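D-glycerate 3-kinase (Cryptococcus neoformans var. grubii serotype A, PDB 6CKG) probably catalyses the ATP-dependent phosphorylation of D-glycerate to 3-phospho-D-glycerate, the glycerate kinase reaction. Local coordinates at residues V50-P55 and V176-G181; Q22-F27 and C247-Q252; A199-Q204 and V216-L221. One frame throughout, in Å; residues are numbered along the deposited sequence.

Contact 1: residues V50-P55 and V176-G181; sequences VGVQGP and VVIFEG. With EDO (1,2-ethanediol), chain D.
The side chain of Phe-179 touches strand 50-53 only at CB, 4.1 Å from Val-50 O; with CG anti to the backbone N (chi1 175°) its ring leaves for Leu-121 and Leu-125 of helix 118-129. Gly-51, paired with Phe-179, has no side chain, and its CA lies 3.3 Å from Phe-179 O. The Gln-53 amide turns away: NE2 bonds to Trp-182 O and OE1 to Gln-250 NE2, while CG lies 3.4 Å from Gly-181 O. The carboxylate of Glu-180 receives O2 of an ethanediol, probably from crystallisation, at OE1 (3.3 Å); its OE2 bonds to Ser-83 OG.

Four parallel-sheet bonds join the strands. Val-50 N donates to Val-177 O (2.7 Å) nearly along the C=O axis, whereas Val-52 N reaches Phe-179 O from above the carbonyl plane. Phe-179 N and Gly-181 N return bonds to Val-50 O and Val-52 O. On the valine face, Ile-178 brings CD1 to Val-50 CB (3.8 Å) and CG2 to Val-52 CG2 (3.9 Å).

The parallel order 79-83, 176-180, 48-53, 247-253, with a glycine-rich loop from Gly-54 after 48-53, is as in P-loop kinases; Glu-180, towards the C-terminal side of its apolar strand, is consistent with a Walker B-type strand.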
ATOM      1  N   VAL A  50     -10.095   6.216  -1.990  1.00 23.44           N
ATOM      2  CA  VAL A  50      -8.928   6.941  -1.508  1.00 22.72           C
ATOM      3  C   VAL A  50      -7.772   5.951  -1.426  1.00 25.54           C
ATOM      4  O   VAL A  50      -7.773   5.066  -0.568  1.00 22.75           O
ATOM      5  CB  VAL A  50      -9.197   7.577  -0.136  1.00 27.21           C
ATOM      6  CG1 VAL A  50      -8.011   8.402   0.315  1.00 26.96           C
ATOM      7  CG2 VAL A  50     -10.487   8.420  -0.154  1.00 22.16           C
ATOM      8  N   GLY A  51      -6.774   6.095  -2.303  1.00 23.82           N
ATOM      9  CA  GLY A  51      -5.529   5.351  -2.135  1.00 24.61           C
ATOM     10  C   GLY A  51      -4.674   5.956  -1.027  1.00 27.50           C
ATOM     11  O   GLY A  51      -4.628   7.168  -0.838  1.00 24.48           O
ATOM     12  N   VAL A  52      -3.982   5.093  -0.290  1.00 24.70           N
ATOM     13  CA  VAL A  52      -3.119   5.530   0.806  1.00 24.63           C
ATOM     14  C   VAL A  52      -1.808   4.766   0.715  1.00 25.04           C
ATOM     15  O   VAL A  52      -1.810   3.534   0.605  1.00 24.65           O
ATOM     16  CB  VAL A  52      -3.770   5.309   2.188  1.00 31.55           C
ATOM     17  CG1 VAL A  52      -2.792   5.700   3.305  1.00 28.36           C
ATOM     18  CG2 VAL A  52      -5.076   6.099   2.307  1.00 30.25           C
ATOM     19  N   GLN A  53      -0.686   5.485   0.733  1.00 25.37           N
ATOM     20  CA  GLN A  53       0.616   4.824   0.744  1.00 23.96           C
ATOM     21  C   GLN A  53       1.507   5.493   1.778  1.00 28.08           C
ATOM     22  O   GLN A  53       1.470   6.714   1.963  1.00 27.60           O
ATOM     23  CB  GLN A  53       1.280   4.825  -0.646  1.00 22.12           C
ATOM     24  CG  GLN A  53       2.637   4.032  -0.738  1.00 24.24           C
ATOM     25  CD  GLN A  53       3.845   4.832  -0.256  1.00 27.73           C
ATOM     26  OE1 GLN A  53       3.848   6.060  -0.300  1.00 25.73           O
ATOM     27  NE2 GLN A  53       4.871   4.134   0.214  1.00 27.71           N
ATOM     28  N   GLY A  54       2.282   4.675   2.475  1.00 27.71           N
ATOM     29  CA  GLY A  54       3.195   5.143   3.484  1.00 33.52           C
ATOM     30  C   GLY A  54       4.103   4.006   3.904  1.00 44.63           C
ATOM     31  O   GLY A  54       3.798   2.826   3.696  1.00 42.81           O
ATOM     32  N   PRO A  55       5.239   4.335   4.500  1.00 52.99           N
ATOM     33  CA  PRO A  55       6.264   3.324   4.749  1.00 60.05           C
ATOM     34  C   PRO A  55       5.937   2.444   5.943  1.00 66.05           C
ATOM     35  O   PRO A  55       5.071   2.745   6.770  1.00 59.10           O
ATOM     36  CB  PRO A  55       7.515   4.162   5.021  1.00 63.28           C
ATOM     37  CG  PRO A  55       6.982   5.398   5.621  1.00 59.76           C
ATOM     38  CD  PRO A  55       5.689   5.676   4.907  1.00 58.53           C
ATOM     39  N   VAL A 176     -16.974   5.951   1.173  1.00 30.92           N
ATOM     40  CA  VAL A 176     -15.533   6.060   0.956  1.00 27.01           C
ATOM     41  C   VAL A 176     -14.916   4.683   1.112  1.00 27.81           C
ATOM     42  O   VAL A 176     -15.224   3.969   2.069  1.00 28.36           O
ATOM     43  CB  VAL A 176     -14.887   7.046   1.952  1.00 29.04           C
ATOM     44  CG1 VAL A 176     -13.355   7.035   1.822  1.00 30.54           C
ATOM     45  CG2 VAL A 176     -15.449   8.455   1.758  1.00 25.84           C
ATOM     46  N   VAL A 177     -14.050   4.310   0.174  1.00 26.39           N
ATOM     47  CA  VAL A 177     -13.194   3.137   0.294  1.00 25.78           C
ATOM     48  C   VAL A 177     -11.774   3.626   0.525  1.00 26.13           C
ATOM     49  O   VAL A 177     -11.247   4.417  -0.267  1.00 30.01           O
ATOM     50  CB  VAL A 177     -13.278   2.238  -0.951  1.00 27.81           C
ATOM     51  CG1 VAL A 177     -12.190   1.130  -0.919  1.00 23.54           C
ATOM     52  CG2 VAL A 177     -14.674   1.604  -1.047  1.00 31.39           C
ATOM     53  N   ILE A 178     -11.175   3.199   1.634  1.00 22.11           N
ATOM     54  CA  ILE A 178      -9.754   3.407   1.878  1.00 28.74           C
ATOM     55  C   ILE A 178      -9.018   2.171   1.364  1.00 31.88           C
ATOM     56  O   ILE A 178      -9.277   1.048   1.821  1.00 27.87           O
ATOM     57  CB  ILE A 178      -9.470   3.642   3.371  1.00 28.01           C
ATOM     58  CG1 ILE A 178     -10.319   4.790   3.923  1.00 29.57           C
ATOM     59  CG2 ILE A 178      -7.974   3.914   3.605  1.00 24.82           C
ATOM     60  CD1 ILE A 178     -10.019   6.114   3.306  1.00 38.09           C
ATOM     61  N   PHE A 179      -8.118   2.364   0.401  1.00 27.67           N
ATOM     62  CA  PHE A 179      -7.326   1.266  -0.172  1.00 26.10           C
ATOM     63  C   PHE A 179      -5.852   1.582   0.071  1.00 27.37           C
ATOM     64  O   PHE A 179      -5.267   2.417  -0.627  1.00 21.67           O
ATOM     65  CB  PHE A 179      -7.634   1.085  -1.658  1.00 25.28           C
ATOM     66  CG  PHE A 179      -6.761   0.028  -2.358  1.00 30.33           C
ATOM     67  CD1 PHE A 179      -6.228  -1.045  -1.656  1.00 29.81           C
ATOM     68  CD2 PHE A 179      -6.479   0.138  -3.716  1.00 29.99           C
ATOM     69  CE1 PHE A 179      -5.418  -2.004  -2.302  1.00 30.73           C
ATOM     70  CE2 PHE A 179      -5.686  -0.812  -4.368  1.00 29.12           C
ATOM     71  CZ  PHE A 179      -5.165  -1.893  -3.649  1.00 27.48           C
ATOM     72  N   GLU A 180      -5.258   0.939   1.074  1.00 24.62           N
ATOM     73  CA  GLU A 180      -3.946   1.320   1.573  1.00 31.51           C
ATOM     74  C   GLU A 180      -2.927   0.207   1.362  1.00 31.37           C
ATOM     75  O   GLU A 180      -3.269  -0.974   1.245  1.00 27.72           O
ATOM     76  CB  GLU A 180      -4.005   1.665   3.056  1.00 33.99           C
ATOM     77  CG  GLU A 180      -4.570   0.562   3.903  1.00 44.53           C
ATOM     78  CD  GLU A 180      -3.623   0.155   5.000  1.00 57.06           C
ATOM     79  OE1 GLU A 180      -2.402   0.377   4.838  1.00 64.50           O
ATOM     80  OE2 GLU A 180      -4.101  -0.386   6.020  1.00 56.21           O
ATOM     81  N   GLY A 181      -1.657   0.595   1.338  1.00 25.41           N
ATOM     82  CA  GLY A 181      -0.605  -0.378   1.118  1.00 29.19           C
ATOM     83  C   GLY A 181       0.767   0.243   1.036  1.00 29.39           C
ATOM     84  O   GLY A 181       0.904   1.378   0.579  1.00 24.61           O
TER
HETATM   85  C1  EDO D 402       0.583   4.301   6.434  1.00 74.98           C
HETATM   86  O1  EDO D 402       1.981   4.069   6.633  1.00 78.03           O
HETATM   87  C2  EDO D 402      -0.139   2.993   6.126  1.00 69.34           C
HETATM   88  O2  EDO D 402      -0.224   2.791   4.709  1.00 69.55           O

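Contact 2: residues Q22-F27 and C247-Q252; sequences QQTAGF and CFVQIQ
Thr-24, whose methyl CG2 meets Val-249 CG2 at 4.1 Å, turns its hydroxyl back along the helix, where OG1 is hydrogen-bonded to Met-20 O. This division of the side chain follows from chi1 of -57°: OG1 sits beside the backbone N and CG2 opposite it, so the polar branch is satisfied within helix 19-38 and the apolar one is left for the sheet.

One turn on, Phe-27 makes the larger part of the contact. Its ring slides past Val-249 in the opposite direction, laying CE2 3.7 Å and CD2 3.8 Å from Val-249 CG2. CE2 and CZ both lie 3.7 Å from Phe-248 O, so the ring meets the strand backbone as well as a side chain. At the start of the strand, Cys-247 SG comes to the ring obliquely, 5.2 Å from its centroid and 56° off the ring normal, in a sulfur-aromatic contact.

Helix and strand segments run nearly antiparallel, at 165°. Around them, Leu-314 of the next strand also touches Phe-27, and Leu-63 and Leu-67 of helix 63-75 touch Thr-24. The chemistry is that of an apolar helix-on-sheet layer: with the Thr-24 hydroxyl, the one polar group of the touching helix side chains, bonded in its own helix, the two segments meet by apolar and sulfur-aromatic contact without a hydrogen bond between them.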
ATOM      1  N   GLN A  22      -7.132  14.570  11.361  1.00 36.43           N
ATOM      2  CA  GLN A  22      -8.040  15.682  11.068  1.00 40.88           C
ATOM      3  C   GLN A  22      -7.802  16.250   9.676  1.00 42.01           C
ATOM      4  O   GLN A  22      -8.753  16.565   8.949  1.00 36.07           O
ATOM      5  CB  GLN A  22      -7.874  16.799  12.100  1.00 47.29           C
ATOM      6  CG  GLN A  22      -8.201  16.401  13.518  1.00 61.61           C
ATOM      7  CD  GLN A  22      -8.202  17.592  14.456  1.00 72.24           C
ATOM      8  OE1 GLN A  22      -8.020  18.734  14.026  1.00 71.18           O
ATOM      9  NE2 GLN A  22      -8.411  17.332  15.744  1.00 76.71           N
ATOM     10  N   GLN A  23      -6.537  16.426   9.301  1.00 35.45           N
ATOM     11  CA  GLN A  23      -6.247  16.980   7.990  1.00 31.77           C
ATOM     12  C   GLN A  23      -6.649  16.012   6.889  1.00 27.89           C
ATOM     13  O   GLN A  23      -7.171  16.433   5.850  1.00 34.42           O
ATOM     14  CB  GLN A  23      -4.763  17.339   7.888  1.00 36.10           C
ATOM     15  CG  GLN A  23      -4.399  18.583   8.684  1.00 45.71           C
ATOM     16  CD  GLN A  23      -2.936  18.930   8.554  1.00 48.22           C
ATOM     17  OE1 GLN A  23      -2.424  19.081   7.447  1.00 44.23           O
ATOM     18  NE2 GLN A  23      -2.248  19.034   9.685  1.00 52.42           N
ATOM     19  N   THR A  24      -6.422  14.712   7.094  1.00 31.80           N
ATOM     20  CA  THR A  24      -6.838  13.733   6.094  1.00 31.68           C
ATOM     21  C   THR A  24      -8.355  13.684   5.969  1.00 30.60           C
ATOM     22  O   THR A  24      -8.890  13.549   4.860  1.00 29.08           O
ATOM     23  CB  THR A  24      -6.287  12.350   6.433  1.00 32.06           C
ATOM     24  OG1 THR A  24      -4.857  12.412   6.528  1.00 31.90           O
ATOM     25  CG2 THR A  24      -6.664  11.366   5.348  1.00 30.10           C
ATOM     26  N   ALA A  25      -9.062  13.827   7.094  1.00 30.69           N
ATOM     27  CA  ALA A  25     -10.520  13.882   7.063  1.00 28.12           C
ATOM     28  C   ALA A  25     -11.010  15.068   6.245  1.00 30.99           C
ATOM     29  O   ALA A  25     -11.935  14.935   5.435  1.00 32.72           O
ATOM     30  CB  ALA A  25     -11.074  13.957   8.487  1.00 30.16           C
ATOM     31  N   GLY A  26     -10.424  16.253   6.467  1.00 29.97           N
ATOM     32  CA  GLY A  26     -10.817  17.410   5.674  1.00 31.24           C
ATOM     33  C   GLY A  26     -10.661  17.159   4.185  1.00 29.40           C
ATOM     34  O   GLY A  26     -11.546  17.491   3.389  1.00 28.57           O
ATOM     35  N   PHE A  27      -9.545  16.538   3.803  1.00 27.94           N
ATOM     36  CA  PHE A  27      -9.259  16.198   2.404  1.00 27.07           C
ATOM     37  C   PHE A  27     -10.238  15.153   1.860  1.00 28.73           C
ATOM     38  O   PHE A  27     -10.751  15.291   0.740  1.00 27.80           O
ATOM     39  CB  PHE A  27      -7.821  15.693   2.312  1.00 25.30           C
ATOM     40  CG  PHE A  27      -7.418  15.167   0.945  1.00 26.83           C
ATOM     41  CD1 PHE A  27      -7.063  16.045  -0.073  1.00 36.45           C
ATOM     42  CD2 PHE A  27      -7.362  13.804   0.695  1.00 35.58           C
ATOM     43  CE1 PHE A  27      -6.675  15.572  -1.324  1.00 34.26           C
ATOM     44  CE2 PHE A  27      -6.967  13.320  -0.565  1.00 31.85           C
ATOM     45  CZ  PHE A  27      -6.630  14.210  -1.566  1.00 31.09           C
ATOM     46  N   CYS A 247      -8.477   9.404  -5.532  1.00 23.23           N
ATOM     47  CA  CYS A 247      -7.633  10.422  -4.919  1.00 24.95           C
ATOM     48  C   CYS A 247      -6.639   9.706  -4.014  1.00 25.55           C
ATOM     49  O   CYS A 247      -6.733   8.499  -3.796  1.00 24.31           O
ATOM     50  CB  CYS A 247      -8.486  11.466  -4.161  1.00 24.50           C
ATOM     51  SG  CYS A 247      -9.413  10.765  -2.764  1.00 26.15           S
ATOM     52  N   PHE A 248      -5.674  10.450  -3.478  1.00 24.79           N
ATOM     53  CA  PHE A 248      -4.522   9.771  -2.895  1.00 25.33           C
ATOM     54  C   PHE A 248      -3.981  10.547  -1.706  1.00 24.84           C
ATOM     55  O   PHE A 248      -3.875  11.780  -1.746  1.00 23.47           O
ATOM     56  CB  PHE A 248      -3.405   9.603  -3.948  1.00 21.42           C
ATOM     57  CG  PHE A 248      -2.529   8.376  -3.745  1.00 23.36           C
ATOM     58  CD1 PHE A 248      -1.529   8.372  -2.788  1.00 24.64           C
ATOM     59  CD2 PHE A 248      -2.704   7.238  -4.526  1.00 24.41           C
ATOM     60  CE1 PHE A 248      -0.693   7.256  -2.612  1.00 24.39           C
ATOM     61  CE2 PHE A 248      -1.876   6.106  -4.355  1.00 22.47           C
ATOM     62  CZ  PHE A 248      -0.865   6.128  -3.398  1.00 22.93           C
ATOM     63  N   VAL A 249      -3.596   9.807  -0.671  1.00 22.36           N
ATOM     64  CA  VAL A 249      -2.932  10.353   0.511  1.00 24.25           C
ATOM     65  C   VAL A 249      -1.615   9.612   0.678  1.00 26.39           C
ATOM     66  O   VAL A 249      -1.604   8.376   0.714  1.00 24.05           O
ATOM     67  CB  VAL A 249      -3.798  10.198   1.777  1.00 26.67           C
ATOM     68  CG1 VAL A 249      -3.065  10.755   3.007  1.00 25.76           C
ATOM     69  CG2 VAL A 249      -5.164  10.896   1.596  1.00 24.91           C
ATOM     70  N   GLN A 250      -0.515  10.354   0.796  1.00 25.96           N
ATOM     71  CA  GLN A 250       0.799   9.737   0.945  1.00 27.60           C
ATOM     72  C   GLN A 250       1.512  10.270   2.183  1.00 27.04           C
ATOM     73  O   GLN A 250       1.529  11.477   2.426  1.00 31.03           O
ATOM     74  CB  GLN A 250       1.665   9.971  -0.306  1.00 25.61           C
ATOM     75  CG  GLN A 250       3.109   9.525  -0.119  1.00 23.03           C
ATOM     76  CD  GLN A 250       3.984   9.813  -1.333  1.00 28.74           C
ATOM     77  OE1 GLN A 250       4.063  10.947  -1.799  1.00 29.34           O
ATOM     78  NE2 GLN A 250       4.630   8.779  -1.856  1.00 33.69           N
ATOM     79  N   ILE A 251       2.088   9.369   2.971  1.00 26.04           N
ATOM     80  CA  ILE A 251       2.957   9.743   4.080  1.00 29.05           C
ATOM     81  C   ILE A 251       4.391   9.512   3.613  1.00 33.29           C
ATOM     82  O   ILE A 251       4.790   8.373   3.355  1.00 32.15           O
ATOM     83  CB  ILE A 251       2.649   8.935   5.346  1.00 32.19           C
ATOM     84  CG1 ILE A 251       1.175   9.101   5.734  1.00 28.84           C
ATOM     85  CG2 ILE A 251       3.543   9.402   6.478  1.00 34.93           C
ATOM     86  CD1 ILE A 251       0.711   8.150   6.827  1.00 35.85           C
ATOM     87  N   GLN A 252       5.161  10.590   3.481  1.00 31.93           N
ATOM     88  CA  GLN A 252       6.510  10.512   2.933  1.00 34.86           C
ATOM     89  C   GLN A 252       7.511  10.895   4.013  1.00 34.88           C
ATOM     90  O   GLN A 252       7.472  12.039   4.499  1.00 33.98           O
ATOM     91  CB  GLN A 252       6.651  11.442   1.727  1.00 32.27           C
ATOM     92  CG  GLN A 252       8.022  11.424   1.089  1.00 42.24           C
ATOM     93  CD  GLN A 252       8.108  12.407  -0.055  1.00 42.56           C
ATOM     94  OE1 GLN A 252       7.791  12.079  -1.203  1.00 44.53           O
ATOM     95  NE2 GLN A 252       8.515  13.624   0.254  1.00 36.23           N
TER

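Contact 3: residues A199-Q204 and V216-L221; sequences AEAGRQ and VMPTIL
The apolar contacts converge on Ala-201 CB, which packs against Pro-218, Ile-220 and Leu-221. Pro-218 meets it with CB, 4.0 Å from Ala-201 CB, and with the neighbouring CG. Ile-220 arrives by the tip of its longer branch: CD1 is 3.9 Å from Ala-201 CB, and chi1 of 58° places CG1 between the backbone N and the carbonyl carbon. Leu-221 meets the same alanine with both methyls. CD2 lies 3.8 Å from Ala-201 CB and reaches on to Gly-202 N, while CD1 touches Ala-201 O at 3.7 Å.

None of the polar interactions links the two segments. On the helix, Arg-203 NH1 forms a salt bridge with Glu-200 OE1 (2.9 Å), approaching on the anti side and 21° out of the carboxylate plane. One face of the same guanidinium lies over Ala-199 O. Gln-204 NE2 makes at most a weak bond to the other oxygen of Glu-200, and Gln-204 is poorly ordered. In the opposing segment, Leu-221 N bonds to Pro-218 O (3.1 Å), closing the short 3-10 turn. Beyond the contact, the carboxylate of Glu-296 from helix 281-298 grips Thr-219 OG1 and Ile-220 N, and Trp-205 also touches Leu-221.

The arrangement is a local helix-to-turn packing: the C-terminal end of helix 191-204 is met by a 3-10 turn at 219-221 that follows Pro-218 and precedes helix 225-236, across the break in the model at 206-215.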
ATOM      1  N   ALA A 199      22.550   1.757 -12.784  1.00 26.01           N
ATOM      2  CA  ALA A 199      23.901   2.225 -13.093  1.00 29.79           C
ATOM      3  C   ALA A 199      24.276   3.437 -12.255  1.00 32.02           C
ATOM      4  O   ALA A 199      25.432   3.578 -11.837  1.00 27.92           O
ATOM      5  CB  ALA A 199      24.027   2.571 -14.577  1.00 29.61           C
ATOM      6  N   GLU A 200      23.319   4.341 -12.020  1.00 31.14           N
ATOM      7  CA  GLU A 200      23.624   5.535 -11.237  1.00 32.59           C
ATOM      8  C   GLU A 200      24.036   5.152  -9.819  1.00 35.44           C
ATOM      9  O   GLU A 200      25.039   5.650  -9.291  1.00 35.89           O
ATOM     10  CB  GLU A 200      22.415   6.476 -11.227  1.00 35.76           C
ATOM     11  CG  GLU A 200      22.496   7.612 -10.211  1.00 42.19           C
ATOM     12  CD  GLU A 200      23.595   8.610 -10.533  1.00 52.47           C
ATOM     13  OE1 GLU A 200      24.063   8.650 -11.689  1.00 58.64           O
ATOM     14  OE2 GLU A 200      24.002   9.357  -9.622  1.00 58.32           O
ATOM     15  N   ALA A 201      23.280   4.245  -9.200  1.00 36.31           N
ATOM     16  CA  ALA A 201      23.602   3.755  -7.863  1.00 30.37           C
ATOM     17  C   ALA A 201      25.023   3.229  -7.798  1.00 34.00           C
ATOM     18  O   ALA A 201      25.750   3.479  -6.830  1.00 37.02           O
ATOM     19  CB  ALA A 201      22.619   2.651  -7.467  1.00 29.66           C
ATOM     20  N   GLY A 202      25.430   2.468  -8.815  1.00 34.19           N
ATOM     21  CA  GLY A 202      26.762   1.889  -8.796  1.00 34.68           C
ATOM     22  C   GLY A 202      27.860   2.927  -8.896  1.00 38.39           C
ATOM     23  O   GLY A 202      28.943   2.748  -8.332  1.00 43.68           O
ATOM     24  N   ARG A 203      27.599   4.026  -9.603  1.00 41.48           N
ATOM     25  CA  ARG A 203      28.586   5.094  -9.715  1.00 44.11           C
ATOM     26  C   ARG A 203      28.682   5.932  -8.447  1.00 50.00           C
ATOM     27  O   ARG A 203      29.728   6.535  -8.192  1.00 52.60           O
ATOM     28  CB  ARG A 203      28.261   5.993 -10.909  1.00 42.67           C
ATOM     29  CG  ARG A 203      28.723   5.424 -12.249  1.00 38.75           C
ATOM     30  CD  ARG A 203      28.545   6.436 -13.373  1.00 34.43           C
ATOM     31  NE  ARG A 203      27.210   7.027 -13.347  1.00 33.47           N
ATOM     32  CZ  ARG A 203      26.192   6.609 -14.088  1.00 34.94           C
ATOM     33  NH1 ARG A 203      25.017   7.210 -13.988  1.00 32.94           N
ATOM     34  NH2 ARG A 203      26.346   5.581 -14.923  1.00 34.48           N
ATOM     35  N   GLN A 204      27.622   5.969  -7.636  1.00 54.58           N
ATOM     36  CA  GLN A 204      27.627   6.803  -6.440  1.00 60.45           C
ATOM     37  C   GLN A 204      28.304   6.130  -5.252  1.00 64.77           C
ATOM     38  O   GLN A 204      28.823   6.822  -4.369  1.00 73.22           O
ATOM     39  CB  GLN A 204      26.197   7.186  -6.052  1.00 66.61           C
ATOM     40  CG  GLN A 204      25.453   8.020  -7.087  1.00 79.49           C
ATOM     41  CD  GLN A 204      24.347   8.859  -6.464  1.00 91.87           C
ATOM     42  OE1 GLN A 204      24.521   9.432  -5.387  1.00 98.12           O
ATOM     43  NE2 GLN A 204      23.203   8.935  -7.140  1.00 91.73           N
ATOM     44  N   VAL A 216      25.360   4.450   3.576  1.00 81.14           N
ATOM     45  CA  VAL A 216      23.988   4.195   3.143  1.00 78.70           C
ATOM     46  C   VAL A 216      23.969   3.702   1.696  1.00 78.43           C
ATOM     47  O   VAL A 216      23.641   4.453   0.775  1.00 82.68           O
ATOM     48  CB  VAL A 216      23.114   5.451   3.301  1.00 76.25           C
ATOM     49  N   MET A 217      24.331   2.437   1.514  1.00 72.13           N
ATOM     50  CA  MET A 217      24.357   1.836   0.185  1.00 65.16           C
ATOM     51  C   MET A 217      22.940   1.719  -0.360  1.00 54.14           C
ATOM     52  O   MET A 217      22.042   1.277   0.363  1.00 61.99           O
ATOM     53  CB  MET A 217      25.001   0.452   0.250  1.00 71.48           C
ATOM     54  CG  MET A 217      25.200  -0.231  -1.094  1.00 79.21           C
ATOM     55  SD  MET A 217      25.361  -2.019  -0.916  1.00 86.40           S
ATOM     56  CE  MET A 217      26.476  -2.417  -2.261  1.00 84.90           C
ATOM     57  N   PRO A 218      22.691   2.105  -1.612  1.00 48.35           N
ATOM     58  CA  PRO A 218      21.367   1.849  -2.198  1.00 44.66           C
ATOM     59  C   PRO A 218      21.087   0.351  -2.251  1.00 39.06           C
ATOM     60  O   PRO A 218      21.916  -0.443  -2.709  1.00 36.03           O
ATOM     61  CB  PRO A 218      21.467   2.473  -3.596  1.00 39.50           C
ATOM     62  CG  PRO A 218      22.587   3.496  -3.478  1.00 44.17           C
ATOM     63  CD  PRO A 218      23.566   2.859  -2.528  1.00 47.12           C
ATOM     64  N   THR A 219      19.913  -0.045  -1.755  1.00 32.59           N
ATOM     65  CA  THR A 219      19.644  -1.472  -1.617  1.00 38.34           C
ATOM     66  C   THR A 219      19.455  -2.170  -2.960  1.00 36.24           C
ATOM     67  O   THR A 219      19.578  -3.398  -3.020  1.00 36.08           O
ATOM     68  CB  THR A 219      18.421  -1.706  -0.739  1.00 37.40           C
ATOM     69  OG1 THR A 219      17.270  -1.129  -1.362  1.00 34.98           O
ATOM     70  CG2 THR A 219      18.628  -1.079   0.627  1.00 39.49           C
ATOM     71  N   ILE A 220      19.163  -1.438  -4.038  1.00 34.56           N
ATOM     72  CA  ILE A 220      19.029  -2.118  -5.323  1.00 29.96           C
ATOM     73  C   ILE A 220      20.337  -2.798  -5.703  1.00 29.96           C
ATOM     74  O   ILE A 220      20.329  -3.807  -6.413  1.00 36.23           O
ATOM     75  CB  ILE A 220      18.557  -1.158  -6.439  1.00 29.80           C
ATOM     76  CG1 ILE A 220      19.517   0.011  -6.613  1.00 33.26           C
ATOM     77  CG2 ILE A 220      17.133  -0.671  -6.155  1.00 27.06           C
ATOM     78  CD1 ILE A 220      19.166   0.922  -7.812  1.00 31.44           C
ATOM     79  N   LEU A 221      21.473  -2.280  -5.217  1.00 28.53           N
ATOM     80  CA  LEU A 221      22.764  -2.905  -5.501  1.00 31.28           C
ATOM     81  C   LEU A 221      22.920  -4.255  -4.816  1.00 37.60           C
ATOM     82  O   LEU A 221      23.878  -4.968  -5.119  1.00 33.58           O
ATOM     83  CB  LEU A 221      23.916  -1.993  -5.080  1.00 32.88           C
ATOM     84  CG  LEU A 221      24.048  -0.654  -5.823  1.00 37.58           C
ATOM     85  CD1 LEU A 221      25.259   0.105  -5.339  1.00 33.79           C
ATOM     86  CD2 LEU A 221      24.141  -0.876  -7.329  1.00 35.34           C
TER

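Contacts 1 and 2 belong to the core and share one sheet: strand 48-53 is flanked by 176-180 on one side and 247-253 on the other, and Gly-51 bonds through its backbone to Cys-247 and Val-249. Their chemistry differs with place. Contact 1, within the sheet, combines backbone hydrogen bonds with apolar side-chain packing, whereas contact 2, between the sheet and a covering helix, relies on apolar side chains. Contact 3 lies apart, its centre about 29 Å from that of contact 1 and about 32 Å from that of contact 2. It too is apolar across the interface, but it is only partly buried, and charged side chains occupy its helix.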